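Local coordinates for protein endolysin B (Mycobacterium phage D29, PDB 3HC7) that cleaves the ester junction between mycolic acids and the arabinogalactan-peptidoglycan of the mycobacterial cell wall, helping the phage lyse its host, at residues Asp16-Gly21 with Thr26-Leu31; Pro20-Asp25 with Ile114-Pro119. All coordinates share one frame; numbering follows the deposited sequence.

Contact 1 (Asp16-Gly21 with Thr26-Leu31); sequences DPLGPG and TARDVL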
loop_
_atom_site.group_PDB
_atom_site.type_symbol
_atom_site.label_atom_id
_atom_site.label_comp_id
_atom_site.label_asym_id
_atom_site.label_seq_id
_atom_site.Cartn_x
_atom_site.Cartn_y
_atom_site.Cartn_z
ATOM N N ASP A 16 7.054 -13.783 0.489
ATOM C CA ASP A 16 6.516 -14.973 -0.163
ATOM C C ASP A 16 5.097 -14.729 -0.670
ATOM O O ASP A 16 4.151 -14.693 0.113
ATOM C CB ASP A 16 6.542 -16.179 0.781
ATOM C CG ASP A 16 6.156 -17.473 0.083
ATOM O OD1 ASP A 16 5.245 -17.454 -0.779
ATOM O OD2 ASP A 16 6.764 -18.517 0.402
ATOM N N PRO A 17 4.951 -14.565 -1.992
ATOM C CA PRO A 17 3.666 -14.251 -2.623
ATOM C C PRO A 17 2.542 -15.120 -2.077
ATOM O O PRO A 17 1.442 -14.629 -1.821
ATOM C CB PRO A 17 3.915 -14.592 -4.091
ATOM C CG PRO A 17 5.363 -14.334 -4.283
ATOM C CD PRO A 17 6.034 -14.714 -2.981
ATOM N N LEU A 18 2.836 -16.403 -1.892
ATOM C CA LEU A 18 1.835 -17.388 -1.499
ATOM C C LEU A 18 1.713 -17.510 0.016
ATOM O O LEU A 18 0.813 -18.174 0.525
ATOM C CB LEU A 18 2.180 -18.746 -2.106
ATOM C CG LEU A 18 2.104 -18.825 -3.632
ATOM C CD1 LEU A 18 2.792 -20.080 -4.150
ATOM C CD2 LEU A 18 0.657 -18.778 -4.089
ATOM N N GLY A 19 2.621 -16.859 0.731
ATOM C CA GLY A 19 2.644 -16.945 2.179
ATOM C C GLY A 19 1.444 -16.303 2.846
ATOM O O GLY A 19 0.674 -15.590 2.201
ATOM N N PRO A 20 1.272 -16.582 4.149
ATOM C CA PRO A 20 0.277 -15.989 5.047
ATOM C C PRO A 20 0.331 -14.475 4.996
ATOM O O PRO A 20 1.421 -13.901 4.943
ATOM C CB PRO A 20 0.745 -16.436 6.431
ATOM C CG PRO A 20 1.496 -17.691 6.194
ATOM C CD PRO A 20 2.082 -17.616 4.819
ATOM N N GLY A 21 -0.829 -13.835 5.045
ATOM C CA GLY A 21 -0.897 -12.389 4.989
ATOM C C GLY A 21 -2.193 -11.921 4.355
ATOM O O GLY A 21 -2.774 -12.613 3.528
ATOM N N THR A 26 -6.957 -13.351 1.651
ATOM C CA THR A 26 -8.188 -12.920 1.014
ATOM C C THR A 26 -8.392 -13.669 -0.297
ATOM O O THR A 26 -9.418 -14.309 -0.487
ATOM C CB THR A 26 -8.200 -11.392 0.785
ATOM O OG1 THR A 26 -8.086 -10.720 2.047
ATOM C CG2 THR A 26 -9.485 -10.962 0.106
ATOM N N ALA A 27 -7.409 -13.592 -1.195
ATOM C CA ALA A 27 -7.466 -14.318 -2.466
ATOM C C ALA A 27 -7.882 -15.781 -2.278
ATOM O O ALA A 27 -8.643 -16.334 -3.078
ATOM C CB ALA A 27 -6.130 -14.233 -3.187
ATOM N N ARG A 28 -7.380 -16.402 -1.216
ATOM C CA ARG A 28 -7.676 -17.804 -0.936
ATOM C C ARG A 28 -9.138 -18.035 -0.554
ATOM O O ARG A 28 -9.608 -19.173 -0.544
ATOM C CB ARG A 28 -6.748 -18.343 0.157
ATOM C CG ARG A 28 -5.322 -18.581 -0.312
ATOM C CD ARG A 28 -4.509 -19.327 0.731
ATOM N NE ARG A 28 -3.360 -20.002 0.135
ATOM C CZ ARG A 28 -2.121 -19.526 0.153
ATOM N NH1 ARG A 28 -1.862 -18.368 0.748
ATOM N NH2 ARG A 28 -1.137 -20.210 -0.417
ATOM N N ASP A 29 -9.853 -16.959 -0.241
ATOM C CA ASP A 29 -11.261 -17.060 0.136
ATOM C C ASP A 29 -12.211 -16.799 -1.035
ATOM O O ASP A 29 -13.429 -16.832 -0.872
ATOM C CB ASP A 29 -11.580 -16.105 1.289
ATOM C CG ASP A 29 -11.104 -16.629 2.630
ATOM O OD1 ASP A 29 -10.540 -17.743 2.673
ATOM O OD2 ASP A 29 -11.296 -15.923 3.643
ATOM N N VAL A 30 -11.657 -16.541 -2.213
ATOM C CA VAL A 30 -12.491 -16.257 -3.378
ATOM C C VAL A 30 -11.969 -16.925 -4.646
ATOM O O VAL A 30 -12.289 -16.495 -5.755
ATOM C CB VAL A 30 -12.620 -14.732 -3.635
ATOM C CG1 VAL A 30 -13.065 -14.007 -2.375
ATOM C CG2 VAL A 30 -11.304 -14.154 -4.145
ATOM N N LEU A 31 -11.173 -17.979 -4.488
ATOM C CA LEU A 31 -10.591 -18.646 -5.649
ATOM C C LEU A 31 -11.645 -19.359 -6.489
ATOM O O LEU A 31 -11.344 -19.863 -7.570
ATOM C CB LEU A 31 -9.484 -19.622 -5.244
ATOM C CG LEU A 31 -8.133 -18.977 -4.922
ATOM C CD1 LEU A 31 -6.992 -19.955 -5.160
ATOM C CD2 LEU A 31 -7.938 -17.731 -5.758
#
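Both terminal nitrogens of R28 close on a single backbone oxygen, the carbonyl O of L18, so that a charged side chain grips a bend of main chain without any acidic partner in the contact. R28 NH1 donates to L18 O at 2.7 Å, from a position tilted out of the carbonyl plane, and R28 NH2 donates to the same oxygen at 3.0 Å, in that plane and on a lone pair. The oxygen lies almost in the guanidinium plane, between the two end nitrogens. The arginine gets there by reach: its chain is extended from CG to NE (chi2 -170°, chi3 158°). Beyond the bonds, little touches: L18 CB is 4.0 Å from R28 NH2.

The acceptor sits in a type I turn from D16 to G19, closed by G19 N to D16 O at 2.7 Å. D16 OD1 accepts from L18 N at 2.9 Å, an Asx turn laid over the same residues. The D16 carboxylate stays 7.0 Å from R28, OD1 to NH2, and forms no salt bridge with it. The pair of bonds to one oxygen sets the guanidinium edge-on to the carbonyl and fixes its rotation, tying the loop before helix 22-27 to R28 at an exposed margin of the fold.

Contact 2 (Pro20-Asp25 with Ile114-Pro119); sequences PGLPAD and IFWGNP
Helix 22-27, which follows the loop after the first strand of the alpha/beta-hydrolase sheet, packs its first turn on W116, the last residue of strand 110-116, which lies between strands 76-81 and 157-161. The indole is the platform of the contact. L22 lies over one face of it: CD2 stands 3.6 Å from the centroid of the five-membered ring, only 16° off the ring normal, a CH-pi contact, and L22 CG sits over the centre of the whole ring system, 3.7 Å from W116 CD2. The leucine adopts an unusual first torsion (chi1 -145°), and its branch is thereby laid across the indole. On the opposite face I114 CG2, two residues back on the same strand, rests 3.5 Å above the plane, toward the rim, so the ring is sandwiched between aliphatic groups of helix and strand.

P23 meets the six-membered ring obliquely at its outer end, where P23 CA is 3.6 Å and P23 CB 3.8 Å from W116 CZ3. Y81, beside the catalytic S82, touches L22, P23 and W116 alike, while Y161 brings its ring to the indole from the neighbouring strand.

At the start of the helix, G21 occupies the N-cap position, and its backbone N donates to D25 OD1 at 3.1 Å, although the placement of atoms here is less certain. No hydrogen bond crosses between the two segments. The W116 side chain lies about 7 Å from the side chains of both S82 and D166, the latter the inferred acid of the triad. Apolar packing and CH-pi attraction thus join the helix start to the sheet, close to the active-site residues.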
loop_
_atom_site.group_PDB
_atom_site.type_symbol
_atom_site.label_atom_id
_atom_site.label_comp_id
_atom_site.label_asym_id
_atom_site.label_seq_id
_atom_site.Cartn_x
_atom_site.Cartn_y
_atom_site.Cartn_z
ATOM N N PRO A 20 1.272 -16.582 4.149
ATOM C CA PRO A 20 0.277 -15.989 5.047
ATOM C C PRO A 20 0.331 -14.475 4.996
ATOM O O PRO A 20 1.421 -13.901 4.943
ATOM C CB PRO A 20 0.745 -16.436 6.431
ATOM C CG PRO A 20 1.496 -17.691 6.194
ATOM C CD PRO A 20 2.082 -17.616 4.819
ATOM N N GLY A 21 -0.829 -13.835 5.045
ATOM C CA GLY A 21 -0.897 -12.389 4.989
ATOM C C GLY A 21 -2.193 -11.921 4.355
ATOM O O GLY A 21 -2.774 -12.613 3.528
ATOM N N LEU A 22 -2.623 -10.725 4.737
ATOM C CA LEU A 22 -3.944 -10.207 4.411
ATOM C C LEU A 22 -4.397 -10.384 2.946
ATOM O O LEU A 22 -5.478 -10.913 2.703
ATOM C CB LEU A 22 -4.031 -8.738 4.846
ATOM C CG LEU A 22 -5.369 -8.228 5.371
ATOM C CD1 LEU A 22 -6.053 -9.306 6.162
ATOM C CD2 LEU A 22 -5.161 -6.987 6.223
ATOM N N PRO A 23 -3.583 -9.935 1.969
ATOM C CA PRO A 23 -4.027 -10.045 0.570
ATOM C C PRO A 23 -4.062 -11.482 0.076
ATOM O O PRO A 23 -4.957 -11.827 -0.685
ATOM C CB PRO A 23 -2.965 -9.261 -0.217
ATOM C CG PRO A 23 -2.159 -8.515 0.784
ATOM C CD PRO A 23 -2.275 -9.267 2.085
ATOM N N ALA A 24 -3.104 -12.306 0.486
ATOM C CA ALA A 24 -3.096 -13.695 0.041
ATOM C C ALA A 24 -4.204 -14.483 0.729
ATOM O O ALA A 24 -4.871 -15.310 0.100
ATOM C CB ALA A 24 -1.744 -14.337 0.282
ATOM N N ASP A 25 -4.401 -14.224 2.020
ATOM C CA ASP A 25 -5.470 -14.882 2.769
ATOM C C ASP A 25 -6.797 -14.595 2.086
ATOM O O ASP A 25 -7.654 -15.470 1.964
ATOM C CB ASP A 25 -5.543 -14.365 4.208
ATOM C CG ASP A 25 -4.259 -14.591 4.985
ATOM O OD1 ASP A 25 -3.453 -15.459 4.580
ATOM O OD2 ASP A 25 -4.069 -13.891 6.008
ATOM N N ILE A 114 -8.744 -3.131 -3.549
ATOM C CA ILE A 114 -8.740 -3.194 -2.093
ATOM C C ILE A 114 -7.408 -2.738 -1.522
ATOM O O ILE A 114 -6.353 -3.243 -1.914
ATOM C CB ILE A 114 -8.992 -4.623 -1.586
ATOM C CG1 ILE A 114 -10.415 -5.066 -1.911
ATOM C CG2 ILE A 114 -8.737 -4.702 -0.085
ATOM C CD1 ILE A 114 -10.636 -6.543 -1.743
ATOM N N PHE A 115 -7.471 -1.788 -0.593
ATOM C CA PHE A 115 -6.314 -1.389 0.193
ATOM C C PHE A 115 -6.568 -1.648 1.674
ATOM O O PHE A 115 -7.653 -1.356 2.181
ATOM C CB PHE A 115 -6.043 0.105 0.023
ATOM C CG PHE A 115 -5.840 0.538 -1.400
ATOM C CD1 PHE A 115 -4.627 0.319 -2.040
ATOM C CD2 PHE A 115 -6.853 1.185 -2.091
ATOM C CE1 PHE A 115 -4.430 0.736 -3.350
ATOM C CE2 PHE A 115 -6.661 1.605 -3.397
ATOM C CZ PHE A 115 -5.451 1.375 -4.031
ATOM N N TRP A 116 -5.575 -2.201 2.362
ATOM C CA TRP A 116 -5.569 -2.205 3.823
ATOM C C TRP A 116 -4.339 -1.417 4.239
ATOM O O TRP A 116 -3.281 -1.580 3.631
ATOM C CB TRP A 116 -5.429 -3.617 4.395
ATOM C CG TRP A 116 -6.479 -4.635 4.019
ATOM C CD1 TRP A 116 -7.669 -4.874 4.659
ATOM C CD2 TRP A 116 -6.391 -5.605 2.966
ATOM N NE1 TRP A 116 -8.335 -5.913 4.046
ATOM C CE2 TRP A 116 -7.572 -6.378 3.007
ATOM C CE3 TRP A 116 -5.431 -5.889 1.991
ATOM C CZ2 TRP A 116 -7.815 -7.416 2.105
ATOM C CZ3 TRP A 116 -5.675 -6.917 1.096
ATOM C CH2 TRP A 116 -6.859 -7.667 1.160
ATOM N N GLY A 117 -4.473 -0.583 5.270
ATOM C CA GLY A 117 -3.359 0.190 5.811
ATOM C C GLY A 117 -2.548 0.948 4.768
ATOM O O GLY A 117 -1.340 0.743 4.649
ATOM N N ASN A 118 -3.216 1.851 4.052
ATOM C CA ASN A 118 -2.696 2.479 2.832
ATOM C C ASN A 118 -1.980 3.837 3.012
ATOM O O ASN A 118 -2.619 4.859 3.278
ATOM C CB ASN A 118 -3.864 2.631 1.837
ATOM C CG ASN A 118 -3.422 3.120 0.477
ATOM O OD1 ASN A 118 -2.232 3.169 0.182
ATOM N ND2 ASN A 118 -4.384 3.486 -0.363
ATOM N N PRO A 119 -0.647 3.859 2.839
ATOM C CA PRO A 119 0.082 5.128 2.969
ATOM C C PRO A 119 -0.283 6.151 1.894
ATOM O O PRO A 119 0.083 7.318 2.027
ATOM C CB PRO A 119 1.549 4.708 2.834
ATOM C CG PRO A 119 1.568 3.266 3.229
ATOM C CD PRO A 119 0.265 2.710 2.716
#

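Overall arrangement
Contacts 1 and 2, whose centres lie 10 Å apart, illustrate how one short helix can be fixed at two levels. Both use helix 22-27 and share P20 and G21. Contact 1 is local in sequence, binding the loop before the helix to R28 near the protein edge; contact 2 spans nearly ninety residues and lies about 8 Å from the chain centre, at the C-terminal end of a strand in the parallel sheet. They touch directly, T26 OG1 lying 3.3 Å from W116 CZ2. The polar contact joins loop and helix region at the edge of the fold, and the apolar one packs the helix start on the sheet near the catalytic residues.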